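Local coordinates for 3-phytase (Klebsiella pneumoniae, PDB 2WNH), which probably removes phosphate from phytate (inositol hexakisphosphate) and is a histidine acid phosphatase, at residues Ala259-Leu271 and Leu388-Met402. The protein carries 3 engineered substitutions. Sequence-based numbering, arbitrary orientation.
Sequences AQKRGSVLLNAML and LGQRIDRPSAPAVAM. Engineered in segment 388-402: Ala-397 (natural residue Thr).
Ile-392 is the bump that fits the hollow between Leu-267 and Leu-271 on helix 256-274: its CD1 lies 3.9 Å from Leu-271 CD1, and CG1 packs on Leu-267 CD2. Its other branch, CG2, anti to the backbone N, lies 3.7 Å above the centre of the Arg-394 guanidinium. That group presents its edge to Asn-268: Arg-394 NH1 donates to Asn-268 OD1 (3.0 Å) in a bent bond (136°), from above the carbonyl plane instead of on a lone pair, the two planes standing 81° apart.

One turn back along the helix, Ser-264 OG accepts a nearly straight hydrogen bond from Asp-393 N (3.0 Å, 167°) and donates one to Gln-260 O. Engineered Ala-397 sets its CB against Ser-264 and Asn-268, where the backbones come close, 4.0 Å between Val-265 CA and Ala-397 CA. Val-265 CG2 then meets Val-400 CG2 at 3.6 Å, and Met-402 CE ends on Ala-269 CB.

Water 1 replaces the direct helix bond between Lys-261 O and Val-265 N at the kink and donates to Ser-396 O; water 2 joins Val-265 O, Asn-268 ND2 and Pro-398 O. Apolar side chains thus hold the loop after helix 381-388 along the helix, while Ser-264 OG and two waters satisfy backbone atoms of both segments and Ser-396 OG links Lys-261 NZ to Asp-393 OD2.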
ATOM      1  N   ALA B 259     -12.498  31.247 -34.256  1.00 18.75           N
ATOM      2  CA  ALA B 259     -11.797  31.067 -32.975  1.00 18.53           C
ATOM      3  C   ALA B 259     -11.966  32.306 -32.089  1.00 19.98           C
ATOM      4  O   ALA B 259     -12.119  32.198 -30.872  1.00 20.70           O
ATOM      5  CB  ALA B 259     -10.332  30.776 -33.214  1.00 17.93           C
ATOM      6  N   GLN B 260     -11.949  33.486 -32.698  1.00 19.63           N
ATOM      7  CA  GLN B 260     -12.143  34.725 -31.940  1.00 19.36           C
ATOM      8  C   GLN B 260     -13.545  34.802 -31.342  1.00 19.44           C
ATOM      9  O   GLN B 260     -13.713  35.123 -30.169  1.00 19.44           O
ATOM     10  CB  GLN B 260     -11.849  35.940 -32.830  1.00 18.70           C
ATOM     11  CG  GLN B 260     -10.373  36.165 -33.063  1.00 19.67           C
ATOM     12  CD  GLN B 260     -10.106  37.338 -33.978  1.00 26.01           C
ATOM     13  OE1 GLN B 260     -10.756  37.487 -35.018  1.00 26.19           O
ATOM     14  NE2 GLN B 260      -9.120  38.152 -33.625  1.00 25.55           N
ATOM     15  N   LYS B 261     -14.564  34.493 -32.144  1.00 19.73           N
ATOM     16  CA  LYS B 261     -15.939  34.543 -31.649  1.00 20.48           C
ATOM     17  C   LYS B 261     -16.234  33.492 -30.584  1.00 20.46           C
ATOM     18  O   LYS B 261     -16.887  33.773 -29.579  1.00 19.94           O
ATOM     19  CB  LYS B 261     -16.965  34.401 -32.792  1.00 20.43           C
ATOM     20  CG  LYS B 261     -17.050  35.642 -33.683  1.00 22.91           C
ATOM     21  CD  LYS B 261     -17.424  36.916 -32.909  1.00 24.67           C
ATOM     22  CE  LYS B 261     -18.720  36.775 -32.087  1.00 27.18           C
ATOM     23  NZ  LYS B 261     -19.023  38.007 -31.288  1.00 27.77           N
ATOM     24  N   ARG B 262     -15.755  32.274 -30.817  1.00 20.67           N
ATOM     25  CA  ARG B 262     -16.182  31.148 -30.002  1.00 19.92           C
ATOM     26  C   ARG B 262     -15.170  30.676 -28.943  1.00 19.14           C
ATOM     27  O   ARG B 262     -15.538  29.904 -28.068  1.00 18.97           O
ATOM     28  CB  ARG B 262     -16.619  29.982 -30.899  1.00 20.75           C
ATOM     29  CG  ARG B 262     -17.929  30.240 -31.682  1.00 24.85           C
ATOM     30  CD  ARG B 262     -18.489  28.947 -32.242  1.00 33.29           C
ATOM     31  NE  ARG B 262     -18.982  28.072 -31.183  1.00 41.52           N
ATOM     32  CZ  ARG B 262     -18.886  26.743 -31.182  1.00 43.73           C
ATOM     33  NH1 ARG B 262     -18.295  26.107 -32.188  1.00 45.68           N
ATOM     34  NH2 ARG B 262     -19.365  26.051 -30.154  1.00 47.06           N
ATOM     35  N   GLY B 263     -13.926  31.135 -29.035  1.00 17.93           N
ATOM     36  CA  GLY B 263     -12.872  30.762 -28.094  1.00 18.76           C
ATOM     37  C   GLY B 263     -12.304  31.868 -27.216  1.00 18.76           C
ATOM     38  O   GLY B 263     -11.563  31.576 -26.274  1.00 18.41           O
ATOM     39  N   SER B 264     -12.613  33.139 -27.504  1.00 16.86           N
ATOM     40  CA  SER B 264     -12.038  34.235 -26.705  1.00 16.50           C
ATOM     41  C   SER B 264     -12.422  34.184 -25.233  1.00 15.22           C
ATOM     42  O   SER B 264     -11.606  34.497 -24.376  1.00 16.38           O
ATOM     43  CB  SER B 264     -12.411  35.611 -27.274  1.00 18.40           C
ATOM     44  OG  SER B 264     -11.744  35.840 -28.506  1.00 17.98           O
ATOM     45  N   VAL B 265     -13.663  33.801 -24.950  1.00 15.94           N
ATOM     46  CA  VAL B 265     -14.156  33.744 -23.568  1.00 16.53           C
ATOM     47  C   VAL B 265     -13.338  32.737 -22.734  1.00 16.96           C
ATOM     48  O   VAL B 265     -13.032  32.983 -21.563  1.00 18.03           O
ATOM     49  CB  VAL B 265     -15.675  33.454 -23.543  1.00 17.59           C
ATOM     50  CG1 VAL B 265     -15.989  32.065 -24.114  1.00 17.40           C
ATOM     51  CG2 VAL B 265     -16.274  33.661 -22.160  1.00 19.89           C
ATOM     52  N   LEU B 266     -12.944  31.638 -23.377  1.00 15.45           N
ATOM     53  CA  LEU B 266     -12.225  30.564 -22.690  1.00 16.06           C
ATOM     54  C   LEU B 266     -10.758  30.911 -22.538  1.00 15.87           C
ATOM     55  O   LEU B 266     -10.172  30.735 -21.461  1.00 16.44           O
ATOM     56  CB  LEU B 266     -12.394  29.239 -23.463  1.00 15.63           C
ATOM     57  CG  LEU B 266     -11.691  27.984 -22.917  1.00 16.21           C
ATOM     58  CD1 LEU B 266     -12.006  27.728 -21.417  1.00 17.07           C
ATOM     59  CD2 LEU B 266     -12.081  26.763 -23.774  1.00 16.88           C
ATOM     60  N   LEU B 267     -10.127  31.406 -23.592  1.00 16.03           N
ATOM     61  CA  LEU B 267      -8.733  31.787 -23.416  1.00 15.49           C
ATOM     62  C   LEU B 267      -8.642  32.892 -22.366  1.00 17.00           C
ATOM     63  O   LEU B 267      -7.759  32.860 -21.502  1.00 15.65           O
ATOM     64  CB  LEU B 267      -8.072  32.217 -24.729  1.00 17.33           C
ATOM     65  CG  LEU B 267      -6.620  32.729 -24.584  1.00 15.72           C
ATOM     66  CD1 LEU B 267      -5.674  31.684 -23.976  1.00 17.84           C
ATOM     67  CD2 LEU B 267      -6.058  33.149 -25.934  1.00 18.64           C
ATOM     68  N   ASN B 268      -9.545  33.866 -22.437  1.00 15.89           N
ATOM     69  CA  ASN B 268      -9.545  34.927 -21.431  1.00 17.53           C
ATOM     70  C   ASN B 268      -9.631  34.404 -19.983  1.00 17.67           C
ATOM     71  O   ASN B 268      -8.893  34.894 -19.084  1.00 18.67           O
ATOM     72  CB  ASN B 268     -10.670  35.918 -21.700  1.00 17.31           C
ATOM     73  CG  ASN B 268     -10.579  37.126 -20.806  1.00 19.07           C
ATOM     74  OD1 ASN B 268      -9.564  37.841 -20.800  1.00 20.14           O
ATOM     75  ND2 ASN B 268     -11.620  37.350 -20.028  1.00 20.08           N
ATOM     76  N   ALA B 269     -10.539  33.448 -19.769  1.00 16.79           N
ATOM     77  CA  ALA B 269     -10.748  32.801 -18.465  1.00 16.80           C
ATOM     78  C   ALA B 269      -9.487  32.074 -18.008  1.00 16.70           C
ATOM     79  O   ALA B 269      -9.119  32.111 -16.809  1.00 15.79           O
ATOM     80  CB  ALA B 269     -11.928  31.848 -18.508  1.00 18.12           C
ATOM     81  N   MET B 270      -8.822  31.418 -18.955  1.00 15.72           N
ATOM     82  CA  MET B 270      -7.589  30.667 -18.673  1.00 15.74           C
ATOM     83  C   MET B 270      -6.420  31.573 -18.315  1.00 15.77           C
ATOM     84  O   MET B 270      -5.689  31.289 -17.363  1.00 17.21           O
ATOM     85  CB  MET B 270      -7.227  29.745 -19.861  1.00 15.57           C
ATOM     86  CG  MET B 270      -8.147  28.537 -20.009  1.00 18.04           C
ATOM     87  SD  MET B 270      -7.820  27.674 -21.558  1.00 18.11           S
ATOM     88  CE  MET B 270      -6.193  26.980 -21.274  1.00 17.08           C
ATOM     89  N   LEU B 271      -6.221  32.651 -19.080  1.00 15.22           N
ATOM     90  CA  LEU B 271      -5.144  33.613 -18.774  1.00 15.47           C
ATOM     91  C   LEU B 271      -5.367  34.337 -17.423  1.00 16.20           C
ATOM     92  O   LEU B 271      -4.431  34.496 -16.632  1.00 16.63           O
ATOM     93  CB  LEU B 271      -4.968  34.652 -19.888  1.00 16.26           C
ATOM     94  CG  LEU B 271      -4.538  34.095 -21.251  1.00 13.27           C
ATOM     95  CD1 LEU B 271      -4.643  35.206 -22.262  1.00 18.00           C
ATOM     96  CD2 LEU B 271      -3.103  33.529 -21.155  1.00 17.31           C
ATOM     97  N   LEU B 388       0.170  35.908 -25.714  1.00 20.06           N
ATOM     98  CA  LEU B 388      -0.851  34.868 -25.873  1.00 18.98           C
ATOM     99  C   LEU B 388      -2.259  35.435 -26.049  1.00 18.67           C
ATOM    100  O   LEU B 388      -3.135  34.772 -26.633  1.00 20.66           O
ATOM    101  CB  LEU B 388      -0.831  33.905 -24.676  1.00 19.18           C
ATOM    102  CG  LEU B 388       0.404  33.002 -24.626  1.00 20.76           C
ATOM    103  CD1 LEU B 388       0.521  32.384 -23.215  1.00 20.82           C
ATOM    104  CD2 LEU B 388       0.419  31.911 -25.686  1.00 16.84           C
ATOM    105  N   GLY B 389      -2.476  36.643 -25.539  1.00 18.27           N
ATOM    106  CA  GLY B 389      -3.794  37.262 -25.555  1.00 18.06           C
ATOM    107  C   GLY B 389      -4.074  38.220 -26.710  1.00 19.82           C
ATOM    108  O   GLY B 389      -5.175  38.759 -26.785  1.00 20.50           O
ATOM    109  N   GLN B 390      -3.105  38.398 -27.608  1.00 20.49           N
ATOM    110  CA  GLN B 390      -3.192  39.420 -28.683  1.00 23.28           C
ATOM    111  C   GLN B 390      -4.415  39.302 -29.582  1.00 23.69           C
ATOM    112  O   GLN B 390      -4.884  40.310 -30.110  1.00 24.31           O
ATOM    113  CB  GLN B 390      -2.021  39.288 -29.643  1.00 23.91           C
ATOM    114  CG  GLN B 390      -0.683  39.644 -29.138  1.00 31.24           C
ATOM    115  CD  GLN B 390       0.362  39.285 -30.178  1.00 36.44           C
ATOM    116  OE1 GLN B 390       0.507  39.989 -31.184  1.00 40.30           O
ATOM    117  NE2 GLN B 390       1.073  38.163 -29.966  1.00 37.32           N
ATOM    118  N   ARG B 391      -4.861  38.068 -29.830  1.00 22.66           N
ATOM    119  CA  ARG B 391      -5.904  37.797 -30.807  1.00 21.61           C
ATOM    120  C   ARG B 391      -7.268  37.700 -30.157  1.00 21.24           C
ATOM    121  O   ARG B 391      -8.245  37.460 -30.850  1.00 21.30           O
ATOM    122  CB  ARG B 391      -5.623  36.492 -31.573  1.00 21.17           C
ATOM    123  CG  ARG B 391      -4.441  36.546 -32.529  1.00 22.47           C
ATOM    124  CD  ARG B 391      -4.101  35.159 -33.081  1.00 25.37           C
ATOM    125  NE  ARG B 391      -3.439  35.264 -34.377  1.00 29.80           N
ATOM    126  CZ  ARG B 391      -3.237  34.247 -35.219  1.00 33.55           C
ATOM    127  NH1 ARG B 391      -3.619  33.008 -34.913  1.00 29.94           N
ATOM    128  NH2 ARG B 391      -2.635  34.469 -36.383  1.00 34.16           N
ATOM    129  N   ILE B 392      -7.352  37.896 -28.839  1.00 20.76           N
ATOM    130  CA  ILE B 392      -8.651  37.870 -28.152  1.00 21.94           C
ATOM    131  C   ILE B 392      -9.529  38.993 -28.719  1.00 22.43           C
ATOM    132  O   ILE B 392      -9.060  40.117 -28.899  1.00 23.06           O
ATOM    133  CB  ILE B 392      -8.492  38.022 -26.617  1.00 21.48           C
ATOM    134  CG1 ILE B 392      -7.958  36.704 -26.020  1.00 22.57           C
ATOM    135  CG2 ILE B 392      -9.819  38.425 -25.941  1.00 21.67           C
ATOM    136  CD1 ILE B 392      -7.345  36.824 -24.606  1.00 23.62           C
ATOM    137  N   ASP B 393     -10.781  38.660 -29.022  1.00 23.47           N
ATOM    138  CA  ASP B 393     -11.778  39.641 -29.401  1.00 24.47           C
ATOM    139  C   ASP B 393     -12.507  40.007 -28.122  1.00 24.92           C
ATOM    140  O   ASP B 393     -13.298  39.213 -27.600  1.00 24.83           O
ATOM    141  CB  ASP B 393     -12.759  39.052 -30.430  1.00 24.71           C
ATOM    142  CG  ASP B 393     -13.792  40.071 -30.879  1.00 26.08           C
ATOM    143  OD1 ASP B 393     -13.379  41.131 -31.379  1.00 27.74           O
ATOM    144  OD2 ASP B 393     -15.006  39.818 -30.714  1.00 29.04           O
ATOM    145  N   ARG B 394     -12.237  41.208 -27.606  1.00 24.97           N
ATOM    146  CA  ARG B 394     -12.753  41.606 -26.292  1.00 25.76           C
ATOM    147  C   ARG B 394     -14.278  41.561 -26.139  1.00 25.80           C
ATOM    148  O   ARG B 394     -14.766  41.037 -25.138  1.00 25.55           O
ATOM    149  CB  ARG B 394     -12.173  42.949 -25.835  1.00 26.67           C
ATOM    150  CG  ARG B 394     -10.660  42.923 -25.616  1.00 28.38           C
ATOM    151  CD  ARG B 394     -10.299  42.172 -24.321  1.00 31.18           C
ATOM    152  NE  ARG B 394      -8.894  41.770 -24.308  1.00 33.59           N
ATOM    153  CZ  ARG B 394      -8.381  40.855 -23.490  1.00 34.49           C
ATOM    154  NH1 ARG B 394      -9.165  40.221 -22.622  1.00 33.26           N
ATOM    155  NH2 ARG B 394      -7.092  40.560 -23.559  1.00 35.66           N
ATOM    156  N   PRO B 395     -15.045  42.064 -27.133  1.00 26.12           N
ATOM    157  CA  PRO B 395     -16.503  41.906 -27.033  1.00 26.19           C
ATOM    158  C   PRO B 395     -16.966  40.452 -26.924  1.00 25.07           C
ATOM    159  O   PRO B 395     -18.056  40.203 -26.417  1.00 26.00           O
ATOM    160  CB  PRO B 395     -17.022  42.524 -28.344  1.00 26.34           C
ATOM    161  CG  PRO B 395     -15.936  43.471 -28.767  1.00 27.12           C
ATOM    162  CD  PRO B 395     -14.652  42.815 -28.344  1.00 26.55           C
ATOM    163  N   SER B 396     -16.153  39.516 -27.416  1.00 24.17           N
ATOM    164  CA  SER B 396     -16.462  38.090 -27.361  1.00 23.80           C
ATOM    165  C   SER B 396     -15.867  37.428 -26.121  1.00 22.97           C
ATOM    166  O   SER B 396     -15.922  36.211 -25.986  1.00 22.49           O
ATOM    167  CB  SER B 396     -15.936  37.367 -28.598  1.00 24.75           C
ATOM    168  OG  SER B 396     -16.461  37.936 -29.786  1.00 25.86           O
ATOM    169  N   ALA B 397     -15.348  38.238 -25.201  1.00 21.34           N
ATOM    170  CA  ALA B 397     -14.696  37.695 -24.016  1.00 21.80           C
ATOM    171  C   ALA B 397     -15.276  38.252 -22.719  1.00 22.22           C
ATOM    172  O   ALA B 397     -14.543  38.867 -21.958  1.00 22.30           O
ATOM    173  CB  ALA B 397     -13.169  37.964 -24.100  1.00 21.38           C
ATOM    174  N   PRO B 398     -16.578  38.006 -22.453  1.00 22.54           N
ATOM    175  CA  PRO B 398     -17.167  38.510 -21.218  1.00 23.51           C
ATOM    176  C   PRO B 398     -16.577  37.784 -20.012  1.00 24.71           C
ATOM    177  O   PRO B 398     -16.119  36.640 -20.138  1.00 22.95           O
ATOM    178  CB  PRO B 398     -18.654  38.146 -21.359  1.00 23.65           C
ATOM    179  CG  PRO B 398     -18.669  36.955 -22.253  1.00 24.81           C
ATOM    180  CD  PRO B 398     -17.547  37.205 -23.231  1.00 23.33           C
ATOM    181  N   ALA B 399     -16.571  38.450 -18.861  1.00 25.45           N
ATOM    182  CA  ALA B 399     -16.126  37.808 -17.628  1.00 25.26           C
ATOM    183  C   ALA B 399     -17.078  36.667 -17.273  1.00 25.21           C
ATOM    184  O   ALA B 399     -18.300  36.798 -17.411  1.00 24.93           O
ATOM    185  CB  ALA B 399     -16.076  38.819 -16.495  1.00 27.25           C
ATOM    186  N   VAL B 400     -16.514  35.550 -16.811  1.00 22.80           N
ATOM    187  CA  VAL B 400     -17.301  34.405 -16.385  1.00 23.28           C
ATOM    188  C   VAL B 400     -16.829  34.141 -14.967  1.00 21.82           C
ATOM    189  O   VAL B 400     -15.634  34.094 -14.735  1.00 21.76           O
ATOM    190  CB  VAL B 400     -17.000  33.151 -17.258  1.00 23.91           C
ATOM    191  CG1 VAL B 400     -17.706  31.890 -16.711  1.00 24.81           C
ATOM    192  CG2 VAL B 400     -17.401  33.397 -18.705  1.00 25.47           C
ATOM    193  N   ALA B 401     -17.760  34.000 -14.029  1.00 20.92           N
ATOM    194  CA  ALA B 401     -17.414  33.512 -12.683  1.00 20.23           C
ATOM    195  C   ALA B 401     -16.965  32.056 -12.841  1.00 19.71           C
ATOM    196  O   ALA B 401     -17.777  31.201 -13.220  1.00 20.34           O
ATOM    197  CB  ALA B 401     -18.619  33.559 -11.779  1.00 20.90           C
ATOM    198  N   MET B 402     -15.706  31.768 -12.508  1.00 18.85           N
ATOM    199  CA  MET B 402     -15.161  30.410 -12.652  1.00 18.81           C
ATOM    200  C   MET B 402     -15.803  29.416 -11.690  1.00 18.97           C
ATOM    201  O   MET B 402     -16.074  28.260 -12.049  1.00 16.47           O
ATOM    202  CB  MET B 402     -13.626  30.428 -12.500  1.00 18.92           C
ATOM    203  CG  MET B 402     -12.983  29.077 -12.752  1.00 19.24           C
ATOM    204  SD  MET B 402     -13.335  28.350 -14.388  1.00 18.50           S
ATOM    205  CE  MET B 402     -12.516  29.539 -15.445  1.00 18.98           C
TER
HETATM  206  O   HOH W   1     -15.600  33.665 -27.136  1.00 20.87           O
HETATM  207  O   HOH W   2     -13.757  35.245 -19.955  1.00 22.72           O